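Local coordinates for Non-structural protein (Porcine reproductive and respiratory syndrome virus, PDB 3IFU) that acts as a papain-like cysteine leader protease at the N-terminus of the viral polyprotein, binds zinc and probably suppresses host interferon production, at residues A[133-138]-A[162-167]; A[82-87]-A[119-124]. All coordinates share one frame; numbering follows the deposited sequence.

Interaction 1 (A[133-138]-A[162-167]); sequences GPVPGV and LPLPQR
L162 and P136 make the closest fit between 133-138 and 162-167, two irregular loops that touch lightly, mostly through apolar side chains, with no hydrogen bond between them. The knob is the CD2 methyl of L162. It lies 3.7 Å from CG of P136, at the rim of the proline ring, and 3.4 Å from the carbonyl oxygen O of the same residue, so the hollow it fills is the bay between a proline ring and its own carbonyl. Both torsions of L162 matter here: chi1, at -142°, stands well off a staggered position, and together with chi2 at 48° it carries CD2 to this bay.

A second bump fits in the reverse sense. CG1 of V135, anti to the backbone N (chi1 175°), points at the notch between the two leucines: CG1 of V135 is 4.3 Å from CD2 of L162, and CG1 of V135 is 4.4 Å from CD2 of L164. The other branch turns its methyl to L164, CG2 of V135 lying 4.2 Å from CD1 of L164. Each loop therefore supplies both a projection and a recess, although these looser distances describe a light fit.

What brings the two leucines to the same side is the inverse gamma turn centred on P163, closed by the bond from N of L164 to O of L162 at 2.7 Å. L164 also touches Y129 of strand 127-130, while Y24 of the second subunit packs on P134 and P136. The arrangement is loop-on-loop packing at the margin of the antiparallel sheet in the papain-like protease domain, joining the connection between strands 127-130 and 140-142 to the chain that leaves strand 157-160.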
loop_
_atom_site.group_PDB
_atom_site.type_symbol
_atom_site.label_atom_id
_atom_site.label_comp_id
_atom_site.label_asym_id
_atom_site.label_seq_id
_atom_site.Cartn_x
_atom_site.Cartn_y
_atom_site.Cartn_z
ATOM N N GLY A 133 0.665 3.128 -16.706
ATOM C CA GLY A 133 -0.625 2.646 -16.254
ATOM C C GLY A 133 -0.669 2.509 -14.742
ATOM O O GLY A 133 0.290 2.856 -14.058
ATOM N N PRO A 134 -1.767 1.988 -14.190
ATOM C CA PRO A 134 -1.917 1.816 -12.744
ATOM C C PRO A 134 -0.973 0.781 -12.132
ATOM O O PRO A 134 -0.694 -0.250 -12.727
ATOM C CB PRO A 134 -3.381 1.387 -12.592
ATOM C CG PRO A 134 -4.030 1.787 -13.890
ATOM C CD PRO A 134 -2.966 1.513 -14.896
ATOM N N VAL A 135 -0.479 1.075 -10.935
ATOM C CA VAL A 135 0.395 0.150 -10.220
ATOM C C VAL A 135 -0.210 -0.093 -8.846
ATOM O O VAL A 135 -0.502 0.848 -8.109
ATOM C CB VAL A 135 1.816 0.704 -10.028
ATOM C CG1 VAL A 135 2.640 -0.275 -9.166
ATOM C CG2 VAL A 135 2.478 0.901 -11.382
ATOM N N PRO A 136 -0.411 -1.364 -8.485
ATOM C CA PRO A 136 -0.993 -1.674 -7.176
ATOM C C PRO A 136 0.021 -1.574 -6.039
ATOM O O PRO A 136 1.231 -1.631 -6.263
ATOM C CB PRO A 136 -1.497 -3.092 -7.367
ATOM C CG PRO A 136 -0.411 -3.686 -8.238
ATOM C CD PRO A 136 -0.159 -2.593 -9.262
ATOM N N GLY A 137 -0.485 -1.407 -4.823
ATOM C CA GLY A 137 0.382 -1.343 -3.667
ATOM C C GLY A 137 1.131 -0.053 -3.423
ATOM O O GLY A 137 0.840 0.978 -4.013
ATOM N N VAL A 138 2.120 -0.142 -2.542
ATOM C CA VAL A 138 2.936 0.990 -2.145
ATOM C C VAL A 138 4.010 1.366 -3.161
ATOM O O VAL A 138 4.543 0.515 -3.877
ATOM C CB VAL A 138 3.621 0.707 -0.803
ATOM C CG1 VAL A 138 2.580 0.510 0.286
ATOM C CG2 VAL A 138 4.492 -0.528 -0.935
ATOM N N LEU A 162 7.887 -4.300 -6.736
ATOM C CA LEU A 162 6.971 -5.238 -7.366
ATOM C C LEU A 162 7.553 -5.706 -8.711
ATOM O O LEU A 162 8.088 -4.901 -9.478
ATOM C CB LEU A 162 5.629 -4.529 -7.572
ATOM C CG LEU A 162 4.278 -5.212 -7.394
ATOM C CD1 LEU A 162 4.220 -5.984 -6.089
ATOM C CD2 LEU A 162 3.204 -4.142 -7.417
ATOM N N PRO A 163 7.482 -7.015 -9.005
ATOM C CA PRO A 163 8.016 -7.529 -10.277
ATOM C C PRO A 163 7.156 -7.130 -11.485
ATOM O O PRO A 163 6.497 -7.971 -12.096
ATOM C CB PRO A 163 8.044 -9.039 -10.051
ATOM C CG PRO A 163 6.911 -9.260 -9.098
ATOM C CD PRO A 163 7.058 -8.119 -8.126
ATOM N N LEU A 164 7.187 -5.843 -11.826
ATOM C CA LEU A 164 6.395 -5.303 -12.928
ATOM C C LEU A 164 6.734 -5.824 -14.328
ATOM O O LEU A 164 7.823 -6.349 -14.557
ATOM C CB LEU A 164 6.475 -3.772 -12.910
ATOM C CG LEU A 164 5.893 -3.107 -11.660
ATOM C CD1 LEU A 164 5.881 -1.593 -11.855
ATOM C CD2 LEU A 164 4.482 -3.626 -11.400
ATOM N N PRO A 165 5.795 -5.674 -15.286
ATOM C CA PRO A 165 5.951 -6.117 -16.676
ATOM C C PRO A 165 6.831 -5.179 -17.504
ATOM O O PRO A 165 7.531 -5.619 -18.412
ATOM C CB PRO A 165 4.515 -6.154 -17.179
ATOM C CG PRO A 165 3.944 -4.947 -16.540
ATOM C CD PRO A 165 4.463 -5.065 -15.100
ATOM N N GLN A 166 6.784 -3.887 -17.197
ATOM C CA GLN A 166 7.600 -2.914 -17.912
ATOM C C GLN A 166 9.061 -3.287 -17.723
ATOM O O GLN A 166 9.378 -4.299 -17.096
ATOM C CB GLN A 166 7.376 -1.496 -17.367
ATOM C CG GLN A 166 5.954 -0.987 -17.492
ATOM C CD GLN A 166 5.300 -0.742 -16.146
ATOM O OE1 GLN A 166 5.711 0.145 -15.395
ATOM N NE2 GLN A 166 4.276 -1.534 -15.830
ATOM N N ARG A 167 9.952 -2.460 -18.258
ATOM C CA ARG A 167 11.378 -2.714 -18.143
ATOM C C ARG A 167 11.976 -1.726 -17.154
ATOM O O ARG A 167 11.870 -0.513 -17.331
ATOM C CB ARG A 167 12.052 -2.567 -19.510
ATOM C CG ARG A 167 11.123 -2.858 -20.686
ATOM C CD ARG A 167 11.886 -3.134 -21.980
ATOM N NE ARG A 167 13.110 -2.342 -22.089
ATOM C CZ ARG A 167 14.335 -2.845 -21.971
ATOM N NH1 ARG A 167 15.395 -2.053 -22.079
ATOM N NH2 ARG A 167 14.497 -4.145 -21.758
#

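Interaction 2 (A[82-87]-A[119-124]); sequences FPIARM and LQVYER
This is a buried, apolar helix-to-loop contact inside the protease domain, where I84 on helix 81-87 meets L119 and V121 at the turn that follows helix 113-118. One branch of the isoleucine does the touching. CG2 of I84, anti to the backbone N, reaches 3.6 Å from CG2 of V121 and 4.1 Å from CD1 of L119, so a single methyl is received by methyls of two residues. Both partners cross the isoleucine at about a right angle.

Q120 takes a positive phi of 46° in a Schellman motif that ends helix 113-118. The chain turns there, so that L119 directs its side chain at helix 81-87 while V121, whose CB is turned aside, reaches it through CG2, anti to the carbonyl carbon. L116 from helix 113-118 packs on I84 and on V121, and V140 of the neighbouring sheet also touches I84.

Farther along, the backbones merely pass close, O of M87 lying 4.2 Å from O of R124 without a bond. The guanidinium of R124 has CB of Q120 at its edge, in its plane, and NH1 makes a weak hydrogen bond to O of T88. With no hydrogen bond or salt bridge between the two segments, the direct contact is consistent with van der Waals packing and burial of apolar surface around I84, the weak R124 bond just beyond the helix segment being a polar addition.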
loop_
_atom_site.group_PDB
_atom_site.type_symbol
_atom_site.label_atom_id
_atom_site.label_comp_id
_atom_site.label_asym_id
_atom_site.label_seq_id
_atom_site.Cartn_x
_atom_site.Cartn_y
_atom_site.Cartn_z
ATOM N N PHE A 82 7.634 6.332 4.232
ATOM C CA PHE A 82 6.998 5.037 4.431
ATOM C C PHE A 82 7.199 4.045 3.273
ATOM O O PHE A 82 7.598 2.903 3.504
ATOM C CB PHE A 82 5.497 5.203 4.703
ATOM C CG PHE A 82 4.783 3.904 4.905
ATOM C CD1 PHE A 82 4.998 3.150 6.054
ATOM C CD2 PHE A 82 3.959 3.389 3.913
ATOM C CE1 PHE A 82 4.410 1.893 6.210
ATOM C CE2 PHE A 82 3.368 2.135 4.061
ATOM C CZ PHE A 82 3.598 1.387 5.214
ATOM N N PRO A 83 6.910 4.448 2.019
ATOM C CA PRO A 83 7.094 3.522 0.894
ATOM C C PRO A 83 8.516 2.966 0.771
ATOM O O PRO A 83 8.704 1.774 0.513
ATOM C CB PRO A 83 6.702 4.365 -0.313
ATOM C CG PRO A 83 5.668 5.255 0.247
ATOM C CD PRO A 83 6.264 5.689 1.559
ATOM N N ILE A 84 9.516 3.827 0.943
ATOM C CA ILE A 84 10.907 3.381 0.855
ATOM C C ILE A 84 11.220 2.400 1.986
ATOM O O ILE A 84 11.907 1.407 1.780
ATOM C CB ILE A 84 11.901 4.570 0.921
ATOM C CG1 ILE A 84 11.790 5.415 -0.350
ATOM C CG2 ILE A 84 13.314 4.052 1.097
ATOM C CD1 ILE A 84 12.509 6.743 -0.277
ATOM N N ALA A 85 10.708 2.676 3.176
ATOM C CA ALA A 85 10.945 1.787 4.299
ATOM C C ALA A 85 10.227 0.445 4.123
ATOM O O ALA A 85 10.807 -0.605 4.397
ATOM C CB ALA A 85 10.510 2.451 5.597
ATOM N N ARG A 86 8.977 0.464 3.664
ATOM C CA ARG A 86 8.254 -0.794 3.498
ATOM C C ARG A 86 8.826 -1.703 2.429
ATOM O O ARG A 86 8.922 -2.911 2.628
ATOM C CB ARG A 86 6.780 -0.577 3.165
ATOM C CG ARG A 86 5.973 -1.861 3.358
ATOM C CD ARG A 86 5.561 -1.984 4.820
ATOM N NE ARG A 86 5.735 -3.303 5.438
ATOM C CZ ARG A 86 6.887 -3.963 5.510
ATOM N NH1 ARG A 86 7.990 -3.449 4.983
ATOM N NH2 ARG A 86 6.953 -5.114 6.163
ATOM N N MET A 87 9.186 -1.126 1.287
ATOM C CA MET A 87 9.737 -1.895 0.179
ATOM C C MET A 87 11.166 -2.326 0.450
ATOM O O MET A 87 11.705 -3.188 -0.231
ATOM C CB MET A 87 9.701 -1.064 -1.102
ATOM C CG MET A 87 8.361 -0.401 -1.373
ATOM S SD MET A 87 8.241 0.372 -2.998
ATOM C CE MET A 87 9.051 1.920 -2.723
ATOM N N LEU A 119 20.575 4.521 1.380
ATOM C CA LEU A 119 19.486 3.669 1.838
ATOM C C LEU A 119 19.425 2.348 1.073
ATOM O O LEU A 119 18.546 1.522 1.324
ATOM C CB LEU A 119 18.150 4.405 1.706
ATOM C CG LEU A 119 17.930 5.591 2.644
ATOM C CD1 LEU A 119 16.545 6.152 2.425
ATOM C CD2 LEU A 119 18.099 5.139 4.089
ATOM N N GLN A 120 20.353 2.161 0.137
ATOM C CA GLN A 120 20.424 0.932 -0.652
ATOM C C GLN A 120 19.071 0.499 -1.172
ATOM O O GLN A 120 18.712 -0.679 -1.101
ATOM C CB GLN A 120 21.009 -0.191 0.192
ATOM C CG GLN A 120 22.465 -0.022 0.511
ATOM C CD GLN A 120 22.888 -0.906 1.654
ATOM O OE1 GLN A 120 24.080 -1.123 1.877
ATOM N NE2 GLN A 120 21.910 -1.415 2.402
ATOM N N VAL A 121 18.322 1.459 -1.695
ATOM C CA VAL A 121 17.003 1.189 -2.231
ATOM C C VAL A 121 17.067 0.197 -3.392
ATOM O O VAL A 121 16.262 -0.739 -3.471
ATOM C CB VAL A 121 16.345 2.510 -2.671
ATOM C CG1 VAL A 121 15.271 2.263 -3.709
ATOM C CG2 VAL A 121 15.757 3.193 -1.458
ATOM N N TYR A 122 18.037 0.388 -4.279
ATOM C CA TYR A 122 18.185 -0.493 -5.428
ATOM C C TYR A 122 18.664 -1.910 -5.060
ATOM O O TYR A 122 18.093 -2.906 -5.521
ATOM C CB TYR A 122 19.150 0.126 -6.444
ATOM C CG TYR A 122 19.222 -0.643 -7.743
ATOM C CD1 TYR A 122 18.419 -0.298 -8.826
ATOM C CD2 TYR A 122 20.059 -1.755 -7.869
ATOM C CE1 TYR A 122 18.442 -1.044 -10.008
ATOM C CE2 TYR A 122 20.090 -2.508 -9.041
ATOM C CZ TYR A 122 19.280 -2.151 -10.105
ATOM O OH TYR A 122 19.300 -2.913 -11.253
ATOM N N GLU A 123 19.705 -2.011 -4.235
ATOM C CA GLU A 123 20.220 -3.325 -3.881
ATOM C C GLU A 123 19.163 -4.136 -3.136
ATOM O O GLU A 123 19.186 -5.367 -3.168
ATOM C CB GLU A 123 21.496 -3.211 -3.030
ATOM C CG GLU A 123 21.259 -3.265 -1.515
ATOM C CD GLU A 123 22.086 -4.351 -0.808
ATOM O OE1 GLU A 123 23.331 -4.338 -0.949
ATOM O OE2 GLU A 123 21.496 -5.212 -0.109
ATOM N N ARG A 124 18.231 -3.450 -2.482
ATOM C CA ARG A 124 17.189 -4.137 -1.731
ATOM C C ARG A 124 15.967 -4.542 -2.552
ATOM O O ARG A 124 15.013 -5.109 -2.009
ATOM C CB ARG A 124 16.775 -3.296 -0.520
ATOM C CG ARG A 124 17.785 -3.365 0.631
ATOM C CD ARG A 124 17.631 -2.192 1.576
ATOM N NE ARG A 124 18.657 -2.161 2.616
ATOM C CZ ARG A 124 18.567 -2.768 3.797
ATOM N NH1 ARG A 124 17.489 -3.470 4.121
ATOM N NH2 ARG A 124 19.564 -2.668 4.663
#

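Overall arrangement
Interactions 1 and 2 have centres 16 Å apart and follow one another along the chain, the 82-87/119-124 pair closing before the 133-138/162-167 pair begins. They meet at V138, whose O lies 3.8 Å from SD of M87 and whose CG1 lies 4.2 Å from CE2 of F82, so the last residue of 133-138 packs against 82-87. Interaction 1 is away from the zinc sites; the I84 side chain of interaction 2 is about 13 Å from a bound zinc ion and about 11 Å from the side chain of its ligand C76. Both interactions also touch the second subunit.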